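PDB 3DWO: probable outer membrane protein from Pseudomonas aeruginosa, which probably forms a beta-barrel channel that carries hydrophobic molecules, such as long-chain fatty acids, across the outer membrane. Local coordinates for residues T48-D53 against V434-A439; A11-A16 against A400-F405; R237-G242 against S277-L282. All coordinates share one frame; numbering follows the deposited sequence.

Contact 1. Residues T48-D53 against V434-A439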
loop_
_atom_site.group_PDB
_atom_site.type_symbol
_atom_site.label_atom_id
_atom_site.label_comp_id
_atom_site.label_asym_id
_atom_site.label_seq_id
_atom_site.Cartn_x
_atom_site.Cartn_y
_atom_site.Cartn_z
ATOM N N THR A 48 0.029 -2.007 19.091
ATOM C CA THR A 48 1.049 -2.681 18.309
ATOM C C THR A 48 1.917 -1.652 17.599
ATOM O O THR A 48 1.430 -0.618 17.145
ATOM C CB THR A 48 0.421 -3.607 17.238
ATOM O OG1 THR A 48 -0.244 -4.706 17.878
ATOM C CG2 THR A 48 1.497 -4.145 16.295
ATOM N N VAL A 49 3.211 -1.936 17.522
ATOM C CA VAL A 49 4.138 -1.059 16.837
ATOM C C VAL A 49 5.061 -1.917 15.976
ATOM O O VAL A 49 5.811 -2.752 16.485
ATOM C CB VAL A 49 4.961 -0.230 17.829
ATOM C CG1 VAL A 49 5.607 -1.136 18.856
ATOM C CG2 VAL A 49 6.010 0.559 17.083
ATOM N N ASN A 50 4.982 -1.717 14.664
ATOM C CA ASN A 50 5.802 -2.473 13.723
ATOM C C ASN A 50 6.821 -1.572 13.068
ATOM O O ASN A 50 6.623 -0.362 12.955
ATOM C CB ASN A 50 4.956 -3.050 12.582
ATOM C CG ASN A 50 3.743 -3.792 13.060
ATOM O OD1 ASN A 50 3.850 -4.862 13.652
ATOM N ND2 ASN A 50 2.567 -3.230 12.798
ATOM N N TYR A 51 7.912 -2.176 12.625
ATOM C CA TYR A 51 8.922 -1.445 11.894
ATOM C C TYR A 51 9.152 -2.266 10.642
ATOM O O TYR A 51 9.583 -3.421 10.711
ATOM C CB TYR A 51 10.221 -1.304 12.678
ATOM C CG TYR A 51 11.224 -0.464 11.930
ATOM C CD1 TYR A 51 12.186 -1.052 11.108
ATOM C CD2 TYR A 51 11.173 0.925 11.995
ATOM C CE1 TYR A 51 13.072 -0.271 10.368
ATOM C CE2 TYR A 51 12.052 1.717 11.261
ATOM C CZ TYR A 51 12.999 1.115 10.450
ATOM O OH TYR A 51 13.874 1.900 9.727
ATOM N N ALA A 52 8.834 -1.674 9.500
ATOM C CA ALA A 52 8.988 -2.353 8.228
ATOM C C ALA A 52 10.219 -1.856 7.505
ATOM O O ALA A 52 10.394 -0.654 7.297
ATOM C CB ALA A 52 7.760 -2.142 7.373
ATOM N N ASP A 53 11.074 -2.801 7.141
ATOM C CA ASP A 53 12.303 -2.512 6.434
ATOM C C ASP A 53 12.144 -3.079 5.034
ATOM O O ASP A 53 12.105 -4.295 4.847
ATOM C CB ASP A 53 13.481 -3.164 7.156
ATOM C CG ASP A 53 14.776 -3.002 6.405
ATOM O OD1 ASP A 53 15.023 -1.893 5.886
ATOM O OD2 ASP A 53 15.550 -3.980 6.337
ATOM N N VAL A 434 9.729 -7.360 8.649
ATOM C CA VAL A 434 8.994 -6.607 9.652
ATOM C C VAL A 434 9.282 -7.110 11.064
ATOM O O VAL A 434 9.363 -8.315 11.308
ATOM C CB VAL A 434 7.464 -6.698 9.395
ATOM C CG1 VAL A 434 6.706 -5.823 10.394
ATOM C CG2 VAL A 434 7.140 -6.279 7.959
ATOM N N PHE A 435 9.460 -6.170 11.984
ATOM C CA PHE A 435 9.696 -6.484 13.385
ATOM C C PHE A 435 8.443 -5.949 14.062
ATOM O O PHE A 435 8.062 -4.801 13.842
ATOM C CB PHE A 435 10.937 -5.760 13.899
ATOM C CG PHE A 435 12.176 -6.057 13.105
ATOM C CD1 PHE A 435 12.377 -5.465 11.860
ATOM C CD2 PHE A 435 13.118 -6.964 13.578
ATOM C CE1 PHE A 435 13.495 -5.774 11.097
ATOM C CE2 PHE A 435 14.242 -7.282 12.823
ATOM C CZ PHE A 435 14.433 -6.686 11.577
ATOM N N SER A 436 7.796 -6.780 14.870
ATOM C CA SER A 436 6.555 -6.385 15.526
ATOM C C SER A 436 6.590 -6.599 17.036
ATOM O O SER A 436 7.179 -7.564 17.524
ATOM C CB SER A 436 5.398 -7.178 14.908
ATOM O OG SER A 436 4.139 -6.647 15.280
ATOM N N LEU A 437 5.949 -5.697 17.769
ATOM C CA LEU A 437 5.905 -5.776 19.224
ATOM C C LEU A 437 4.589 -5.170 19.711
ATOM O O LEU A 437 4.203 -4.094 19.266
ATOM C CB LEU A 437 7.083 -5.001 19.812
ATOM C CG LEU A 437 7.651 -5.469 21.152
ATOM C CD1 LEU A 437 8.342 -6.822 20.980
ATOM C CD2 LEU A 437 8.648 -4.435 21.661
ATOM N N SER A 438 3.894 -5.863 20.609
ATOM C CA SER A 438 2.625 -5.356 21.127
ATOM C C SER A 438 2.419 -5.609 22.612
ATOM O O SER A 438 3.028 -6.499 23.199
ATOM C CB SER A 438 1.448 -5.979 20.376
ATOM O OG SER A 438 1.294 -7.339 20.738
ATOM N N ALA A 439 1.538 -4.816 23.207
ATOM C CA ALA A 439 1.202 -4.940 24.615
ATOM C C ALA A 439 -0.310 -5.036 24.677
ATOM O O ALA A 439 -1.013 -4.160 24.179
ATOM C CB ALA A 439 1.685 -3.722 25.387
#
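Residues 48-53 and 434-439 pair as antiparallel strands at the seam of a transmembrane barrel, where the first long strand, 44-63, meets the last, 423-441. The segment axes run at 172° to each other. Val49 exchanges two hydrogen bonds with Leu437, and Tyr51 two with Phe435, among them Val49 N to Leu437 O at 2.9 Å and Phe435 N to Tyr51 O at 3.0 Å. Val49, Tyr51, Phe435 and Leu437 occupy the more exposed, largely apolar face. With chi1 at 52°, Val49 carries CG1 between its own N and carbonyl carbon, which places this methyl 3.3 Å from Leu437 O and beside Leu437 CB. The Phe435 ring turns an edge to the neighbouring backbone, CD1 lying 3.6 Å from Tyr51 O, while the same corner of the ring comes near the edge of the Tyr51 ring. The other face, with Thr48, Asn50, Ala52, Val434, Ser436 and Ser438, is buried and more polar. There Asn50 CB rests 3.9 Å from Val434 CG1, and Thr48 OG1 lies 3.3 Å from Ser438 CB. Ser438 OG is hydrogen-bonded to Thr10 OG1, and helix 10-14 packs against Thr48, Asn50, Val434 and Ser436 from within. Closure by first and last strands is characteristic of outer membrane barrels, and the N-terminal plug inside is that of the FadL family.

Contact 2. Residues A11-A16 against A400-F405. With C8E ((hydroxyethyloxy)tri(ethyloxy)octane), chain E; C8E ((hydroxyethyloxy)tri(ethyloxy)octane), chain F.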
loop_
_atom_site.group_PDB
_atom_site.type_symbol
_atom_site.label_atom_id
_atom_site.label_comp_id
_atom_site.label_asym_id
_atom_site.label_seq_id
_atom_site.Cartn_x
_atom_site.Cartn_y
_atom_site.Cartn_z
ATOM N N ALA A 11 0.614 -10.635 17.155
ATOM C CA ALA A 11 0.274 -12.053 17.149
ATOM C C ALA A 11 -0.027 -12.447 15.706
ATOM O O ALA A 11 0.456 -13.463 15.222
ATOM C CB ALA A 11 -0.942 -12.311 18.034
ATOM N N GLY A 12 -0.821 -11.629 15.022
ATOM C CA GLY A 12 -1.149 -11.907 13.631
ATOM C C GLY A 12 0.105 -11.989 12.772
ATOM O O GLY A 12 0.259 -12.917 11.970
ATOM N N TRP A 13 1.011 -11.026 12.937
ATOM C CA TRP A 13 2.250 -11.029 12.169
ATOM C C TRP A 13 3.044 -12.298 12.433
ATOM O O TRP A 13 3.687 -12.832 11.529
ATOM C CB TRP A 13 3.118 -9.812 12.511
ATOM C CG TRP A 13 2.790 -8.598 11.692
ATOM C CD1 TRP A 13 2.083 -7.503 12.093
ATOM C CD2 TRP A 13 3.112 -8.384 10.311
ATOM N NE1 TRP A 13 1.941 -6.621 11.051
ATOM C CE2 TRP A 13 2.560 -7.136 9.944
ATOM C CE3 TRP A 13 3.812 -9.126 9.348
ATOM C CZ2 TRP A 13 2.684 -6.612 8.652
ATOM C CZ3 TRP A 13 3.936 -8.604 8.062
ATOM C CH2 TRP A 13 3.373 -7.357 7.728
ATOM N N GLY A 14 2.991 -12.773 13.676
ATOM C CA GLY A 14 3.720 -13.972 14.052
ATOM C C GLY A 14 3.288 -15.226 13.313
ATOM O O GLY A 14 4.073 -16.159 13.153
ATOM N N ARG A 15 2.038 -15.262 12.864
ATOM C CA ARG A 15 1.539 -16.424 12.134
ATOM C C ARG A 15 1.152 -16.090 10.696
ATOM O O ARG A 15 0.285 -16.740 10.106
ATOM C CB ARG A 15 0.352 -17.048 12.874
ATOM C CG ARG A 15 -0.698 -16.056 13.332
ATOM C CD ARG A 15 -1.834 -16.761 14.057
ATOM N NE ARG A 15 -2.834 -15.808 14.526
ATOM C CZ ARG A 15 -2.944 -15.382 15.779
ATOM N NH1 ARG A 15 -2.122 -15.828 16.718
ATOM N NH2 ARG A 15 -3.876 -14.497 16.091
ATOM N N ALA A 16 1.817 -15.083 10.133
ATOM C CA ALA A 16 1.568 -14.645 8.762
ATOM C C ALA A 16 0.098 -14.333 8.512
ATOM O O ALA A 16 -0.420 -14.584 7.421
ATOM C CB ALA A 16 2.053 -15.705 7.774
ATOM N N ALA A 400 7.290 -10.522 17.122
ATOM C CA ALA A 400 7.177 -11.221 15.857
ATOM C C ALA A 400 8.209 -10.713 14.871
ATOM O O ALA A 400 8.651 -9.564 14.946
ATOM C CB ALA A 400 5.770 -11.038 15.279
ATOM N N TYR A 401 8.606 -11.595 13.964
ATOM C CA TYR A 401 9.546 -11.265 12.911
ATOM C C TYR A 401 8.935 -11.865 11.669
ATOM O O TYR A 401 8.455 -12.994 11.697
ATOM C CB TYR A 401 10.916 -11.899 13.129
ATOM C CG TYR A 401 11.840 -11.657 11.952
ATOM C CD1 TYR A 401 12.301 -10.372 11.654
ATOM C CD2 TYR A 401 12.202 -12.698 11.099
ATOM C CE1 TYR A 401 13.098 -10.130 10.533
ATOM C CE2 TYR A 401 12.999 -12.465 9.975
ATOM C CZ TYR A 401 13.442 -11.180 9.699
ATOM O OH TYR A 401 14.230 -10.950 8.596
ATOM N N SER A 402 8.946 -11.112 10.582
ATOM C CA SER A 402 8.379 -11.606 9.345
ATOM C C SER A 402 9.236 -11.190 8.159
ATOM O O SER A 402 9.609 -10.027 8.020
ATOM C CB SER A 402 6.952 -11.086 9.180
ATOM O OG SER A 402 6.363 -11.614 8.011
ATOM N N ARG A 403 9.563 -12.160 7.316
ATOM C CA ARG A 403 10.365 -11.905 6.136
ATOM C C ARG A 403 9.476 -12.091 4.915
ATOM O O ARG A 403 8.695 -13.036 4.843
ATOM C CB ARG A 403 11.558 -12.868 6.077
ATOM C CG ARG A 403 12.270 -12.890 4.735
ATOM C CD ARG A 403 12.784 -11.507 4.340
ATOM N NE ARG A 403 13.126 -11.415 2.918
ATOM C CZ ARG A 403 14.122 -12.078 2.339
ATOM N NH1 ARG A 403 14.891 -12.890 3.056
ATOM N NH2 ARG A 403 14.347 -11.938 1.040
ATOM N N GLN A 404 9.587 -11.173 3.965
ATOM C CA GLN A 404 8.801 -11.251 2.748
ATOM C C GLN A 404 9.737 -11.440 1.566
ATOM O O GLN A 404 10.570 -10.573 1.273
ATOM C CB GLN A 404 7.974 -9.977 2.544
ATOM C CG GLN A 404 6.943 -9.685 3.634
ATOM C CD GLN A 404 7.559 -9.119 4.902
ATOM O OE1 GLN A 404 8.345 -8.171 4.852
ATOM N NE2 GLN A 404 7.199 -9.693 6.049
ATOM N N PHE A 405 9.610 -12.584 0.903
ATOM C CA PHE A 405 10.424 -12.882 -0.262
ATOM C C PHE A 405 9.602 -12.503 -1.483
ATOM O O PHE A 405 8.575 -13.119 -1.764
ATOM C CB PHE A 405 10.775 -14.372 -0.328
ATOM C CG PHE A 405 11.476 -14.891 0.895
ATOM C CD1 PHE A 405 10.747 -15.352 1.991
ATOM C CD2 PHE A 405 12.869 -14.914 0.957
ATOM C CE1 PHE A 405 11.396 -15.831 3.132
ATOM C CE2 PHE A 405 13.527 -15.390 2.090
ATOM C CZ PHE A 405 12.791 -15.850 3.178
HETATM C C1 C8E E . 4.995 5.645 5.328
HETATM C C2 C8E E . 5.199 4.580 4.355
HETATM C C3 C8E E . 4.173 3.542 4.374
HETATM C C4 C8E E . 4.681 2.438 5.169
HETATM C C5 C8E E . 4.394 1.172 4.463
HETATM C C6 C8E E . 4.461 0.066 5.392
HETATM C C7 C8E E . 4.411 -1.044 4.463
HETATM C C8 C8E E . 5.408 -2.035 4.886
HETATM O O9 C8E E . 5.436 -3.409 4.566
HETATM C C10 C8E E . 4.362 -4.242 4.950
HETATM C C11 C8E E . 4.739 -5.598 4.437
HETATM O O12 C8E E . 4.972 -5.565 3.015
HETATM C C13 C8E E . 5.669 -6.723 2.473
HETATM C C14 C8E E . 6.621 -6.729 1.235
HETATM O O15 C8E E . 7.758 -5.885 0.895
HETATM C C16 C8E E . 7.337 -4.733 0.135
HETATM C C17 C8E E . 7.333 -4.939 -1.388
HETATM O O18 C8E E . 8.308 -4.344 -2.266
HETATM C C19 C8E E . 7.891 -3.036 -2.751
HETATM C C20 C8E E . 7.556 -2.732 -4.256
HETATM O O21 C8E E . 6.184 -2.590 -4.635
HETATM C C2 C8E F . 11.809 -18.453 -0.351
HETATM C C3 C8E F . 11.854 -18.869 -1.753
HETATM C C4 C8E F . 12.168 -17.687 -2.547
HETATM C C5 C8E F . 11.199 -17.588 -3.684
HETATM C C6 C8E F . 10.997 -16.201 -4.105
HETATM C C7 C8E F . 9.687 -15.924 -3.520
HETATM C C8 C8E F . 8.814 -15.210 -4.487
HETATM O O9 C8E F . 7.433 -15.463 -4.726
HETATM C C10 C8E F . 7.045 -16.743 -5.191
HETATM C C11 C8E F . 5.549 -16.710 -5.326
#
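Trp13, on the short helix 10-14 of the N-terminal plug, lies against strand 400-405 of the barrel wall, a packing of plug on wall as in the FadL family. Its CB starts the contact 4.0 Å from the methyl of Ala400, which also tucks against the helix backbone, 3.6 Å from Gly14 N. Just beyond, the helix closes in a Schellman motif, with Ala16 at positive phi. The indole swings beside the backbone N (chi1 -87°) and extends along the strand, passing one inward-facing residue after another. On the five-membered side, Trp13 CD1 comes 3.5 Å from Asn50 OD1. On the six-membered side, CE3 sits 3.7 Å from Ser402 CB, and Ser402 OG lies at the ring edge, in its plane; that hydroxyl is hydrogen-bonded to Ser382 OG on the next strand. One atom further, CZ3 approaches Gln404 NE2 at 4.0 Å, with the amide plane turned 70° from the indole. Val434 and Phe380, from the strands flanking 400-405, also touch the indole, so, with Asn50, four adjacent wall strands pack against it. At the far tip, CH2 meets C11 of a bound detergent 4.0 Å away, at the ring edge. The bent side chain of Gln404 reaches the same detergent molecule, its CG standing 3.4 Å from C13.

Contact 3. Residues R237-G242 against S277-L282. With SO4 (sulfate ion), chain B.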
loop_
_atom_site.group_PDB
_atom_site.type_symbol
_atom_site.label_atom_id
_atom_site.label_comp_id
_atom_site.label_asym_id
_atom_site.label_seq_id
_atom_site.Cartn_x
_atom_site.Cartn_y
_atom_site.Cartn_z
ATOM N N ARG A 237 -14.331 5.145 -1.539
ATOM C CA ARG A 237 -14.195 6.215 -2.519
ATOM C C ARG A 237 -13.218 7.205 -1.903
ATOM O O ARG A 237 -13.402 7.656 -0.770
ATOM C CB ARG A 237 -15.547 6.871 -2.776
ATOM C CG ARG A 237 -16.567 5.925 -3.381
ATOM C CD ARG A 237 -16.918 6.322 -4.805
ATOM N NE ARG A 237 -15.905 5.923 -5.776
ATOM C CZ ARG A 237 -15.778 6.468 -6.983
ATOM N NH1 ARG A 237 -16.600 7.441 -7.363
ATOM N NH2 ARG A 237 -14.836 6.036 -7.815
ATOM N N ASN A 238 -12.190 7.558 -2.663
ATOM C CA ASN A 238 -11.146 8.411 -2.129
ATOM C C ASN A 238 -10.525 9.328 -3.192
ATOM O O ASN A 238 -9.568 8.955 -3.874
ATOM C CB ASN A 238 -10.104 7.472 -1.500
ATOM C CG ASN A 238 -9.080 8.186 -0.652
ATOM O OD1 ASN A 238 -9.347 9.236 -0.062
ATOM N ND2 ASN A 238 -7.896 7.598 -0.566
ATOM N N LYS A 239 -11.086 10.526 -3.326
ATOM C CA LYS A 239 -10.591 11.505 -4.283
ATOM C C LYS A 239 -9.608 12.424 -3.573
ATOM O O LYS A 239 -10.005 13.274 -2.775
ATOM C CB LYS A 239 -11.750 12.325 -4.849
ATOM C CG LYS A 239 -11.338 13.420 -5.820
ATOM C CD LYS A 239 -12.578 14.072 -6.422
ATOM C CE LYS A 239 -12.231 15.199 -7.377
ATOM N NZ LYS A 239 -13.472 15.802 -7.952
ATOM N N LEU A 240 -8.323 12.240 -3.860
ATOM C CA LEU A 240 -7.275 13.044 -3.247
ATOM C C LEU A 240 -7.256 14.442 -3.857
ATOM O O LEU A 240 -7.408 14.611 -5.071
ATOM C CB LEU A 240 -5.915 12.360 -3.438
ATOM C CG LEU A 240 -5.563 11.157 -2.549
ATOM C CD1 LEU A 240 -6.764 10.266 -2.316
ATOM C CD2 LEU A 240 -4.432 10.373 -3.204
ATOM N N LYS A 241 -7.074 15.443 -3.004
ATOM C CA LYS A 241 -7.048 16.822 -3.450
ATOM C C LYS A 241 -5.838 17.534 -2.878
ATOM O O LYS A 241 -5.417 17.258 -1.755
ATOM C CB LYS A 241 -8.331 17.534 -3.016
ATOM C CG LYS A 241 -9.596 16.823 -3.483
ATOM C CD LYS A 241 -10.842 17.506 -2.963
ATOM C CE LYS A 241 -12.017 16.543 -2.957
ATOM N NZ LYS A 241 -11.764 15.351 -2.081
ATOM N N GLY A 242 -5.295 18.457 -3.662
ATOM C CA GLY A 242 -4.123 19.201 -3.248
ATOM C C GLY A 242 -3.611 20.104 -4.365
ATOM O O GLY A 242 -4.379 20.875 -4.945
ATOM N N SER A 277 -3.941 23.890 -8.479
ATOM C CA SER A 277 -4.609 22.955 -7.580
ATOM C C SER A 277 -4.761 21.652 -8.369
ATOM O O SER A 277 -4.643 21.658 -9.596
ATOM C CB SER A 277 -5.975 23.507 -7.165
ATOM O OG SER A 277 -6.787 23.722 -8.300
ATOM N N ALA A 278 -5.020 20.540 -7.683
ATOM C CA ALA A 278 -5.126 19.262 -8.379
ATOM C C ALA A 278 -5.878 18.197 -7.598
ATOM O O ALA A 278 -6.112 18.334 -6.401
ATOM C CB ALA A 278 -3.725 18.754 -8.696
ATOM N N SER A 279 -6.238 17.122 -8.289
ATOM C CA SER A 279 -6.931 16.002 -7.660
ATOM C C SER A 279 -6.542 14.705 -8.366
ATOM O O SER A 279 -6.010 14.726 -9.476
ATOM C CB SER A 279 -8.451 16.187 -7.731
ATOM O OG SER A 279 -8.914 16.068 -9.063
ATOM N N ALA A 280 -6.809 13.582 -7.710
ATOM C CA ALA A 280 -6.510 12.277 -8.261
ATOM C C ALA A 280 -7.245 11.235 -7.431
ATOM O O ALA A 280 -7.066 11.172 -6.214
ATOM C CB ALA A 280 -4.997 12.019 -8.220
ATOM N N ARG A 281 -8.088 10.434 -8.078
ATOM C CA ARG A 281 -8.819 9.391 -7.366
ATOM C C ARG A 281 -7.856 8.266 -7.024
ATOM O O ARG A 281 -6.982 7.925 -7.821
ATOM C CB ARG A 281 -9.949 8.799 -8.220
ATOM C CG ARG A 281 -11.098 9.737 -8.525
ATOM C CD ARG A 281 -12.375 8.935 -8.767
ATOM N NE ARG A 281 -12.885 8.385 -7.517
ATOM C CZ ARG A 281 -13.708 9.034 -6.701
ATOM N NH1 ARG A 281 -14.128 10.257 -7.013
ATOM N NH2 ARG A 281 -14.096 8.474 -5.560
ATOM N N LEU A 282 -8.021 7.698 -5.835
ATOM C CA LEU A 282 -7.189 6.590 -5.380
ATOM C C LEU A 282 -8.048 5.817 -4.379
ATOM O O LEU A 282 -7.759 5.775 -3.182
ATOM C CB LEU A 282 -5.913 7.119 -4.717
ATOM C CG LEU A 282 -4.676 6.214 -4.577
ATOM C CD1 LEU A 282 -4.990 5.036 -3.687
ATOM C CD2 LEU A 282 -4.227 5.723 -5.937
HETATM S S SO4 B . -13.330 12.009 -10.610
HETATM O O1 SO4 B . -14.445 12.244 -11.548
HETATM O O2 SO4 B . -12.575 10.818 -11.046
HETATM O O3 SO4 B . -13.884 11.787 -9.262
HETATM O O4 SO4 B . -12.428 13.176 -10.594
#
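Arg281 dominates the pairing of strands 239-242 and 277-281, its guanidinium held between two side chains of the opposite segment. Over one face lies the guanidinium of Arg237, stacked with centres 3.3 Å apart and planes 19° from parallel; over the other lies Lys239 CB, 3.8 Å from Arg281 NH1. A bend at chi3 (73°) turns the Arg281 head back toward these neighbours. At its edge, NH1 donates to sulfate O3 at 2.7 Å. Lys239, fully extended along the same face, brings CE to 3.8 Å from both Ser279 OG and sulfate O4. On the opposite, buried face, Leu240 holds CB 3.2 Å from Ala280 O and sets CD2 against Leu282 CB. Its backbone is hydrogen-bonded both ways to Ala280, as Gly242 is to Ala278, and past the strand ends Leu282 N and Asn238 O continue the pairing. Asn238 ND2 adds a hydrogen bond to Leu282 O at 3.2 Å, while its OD1 accepts one from Asn209 ND2. Asp283 forms salt bridges with both arginines, through Arg237 NH2 and Arg281 NH2; the shared carboxylate probably steadies the stack, and this basic patch is consistent with binding an anion such as the sulfate, probably from the crystallisation liquor.

Contacts 1 and 2 adjoin, their centres 10 Å apart, because strands 395-411 and 423-441 are neighbours in the wall: Val434 N meets Ser402 O at 2.7 Å in a probable hydrogen bond. Both are mostly buried, yet contact 1 is strand on strand, held by backbone bonds, whereas contact 2 sets a plug helix on the wall through van der Waals packing, without hydrogen bonds between its segments. Contact 3 lies on the other side of the chain's centre, about 30 Å from contact 1 between centres, within the loop that contact 1 closes. Also an antiparallel pairing, it is only partly buried, and its exposed face bears arginines and lysines where contact 1 has aromatic and aliphatic groups.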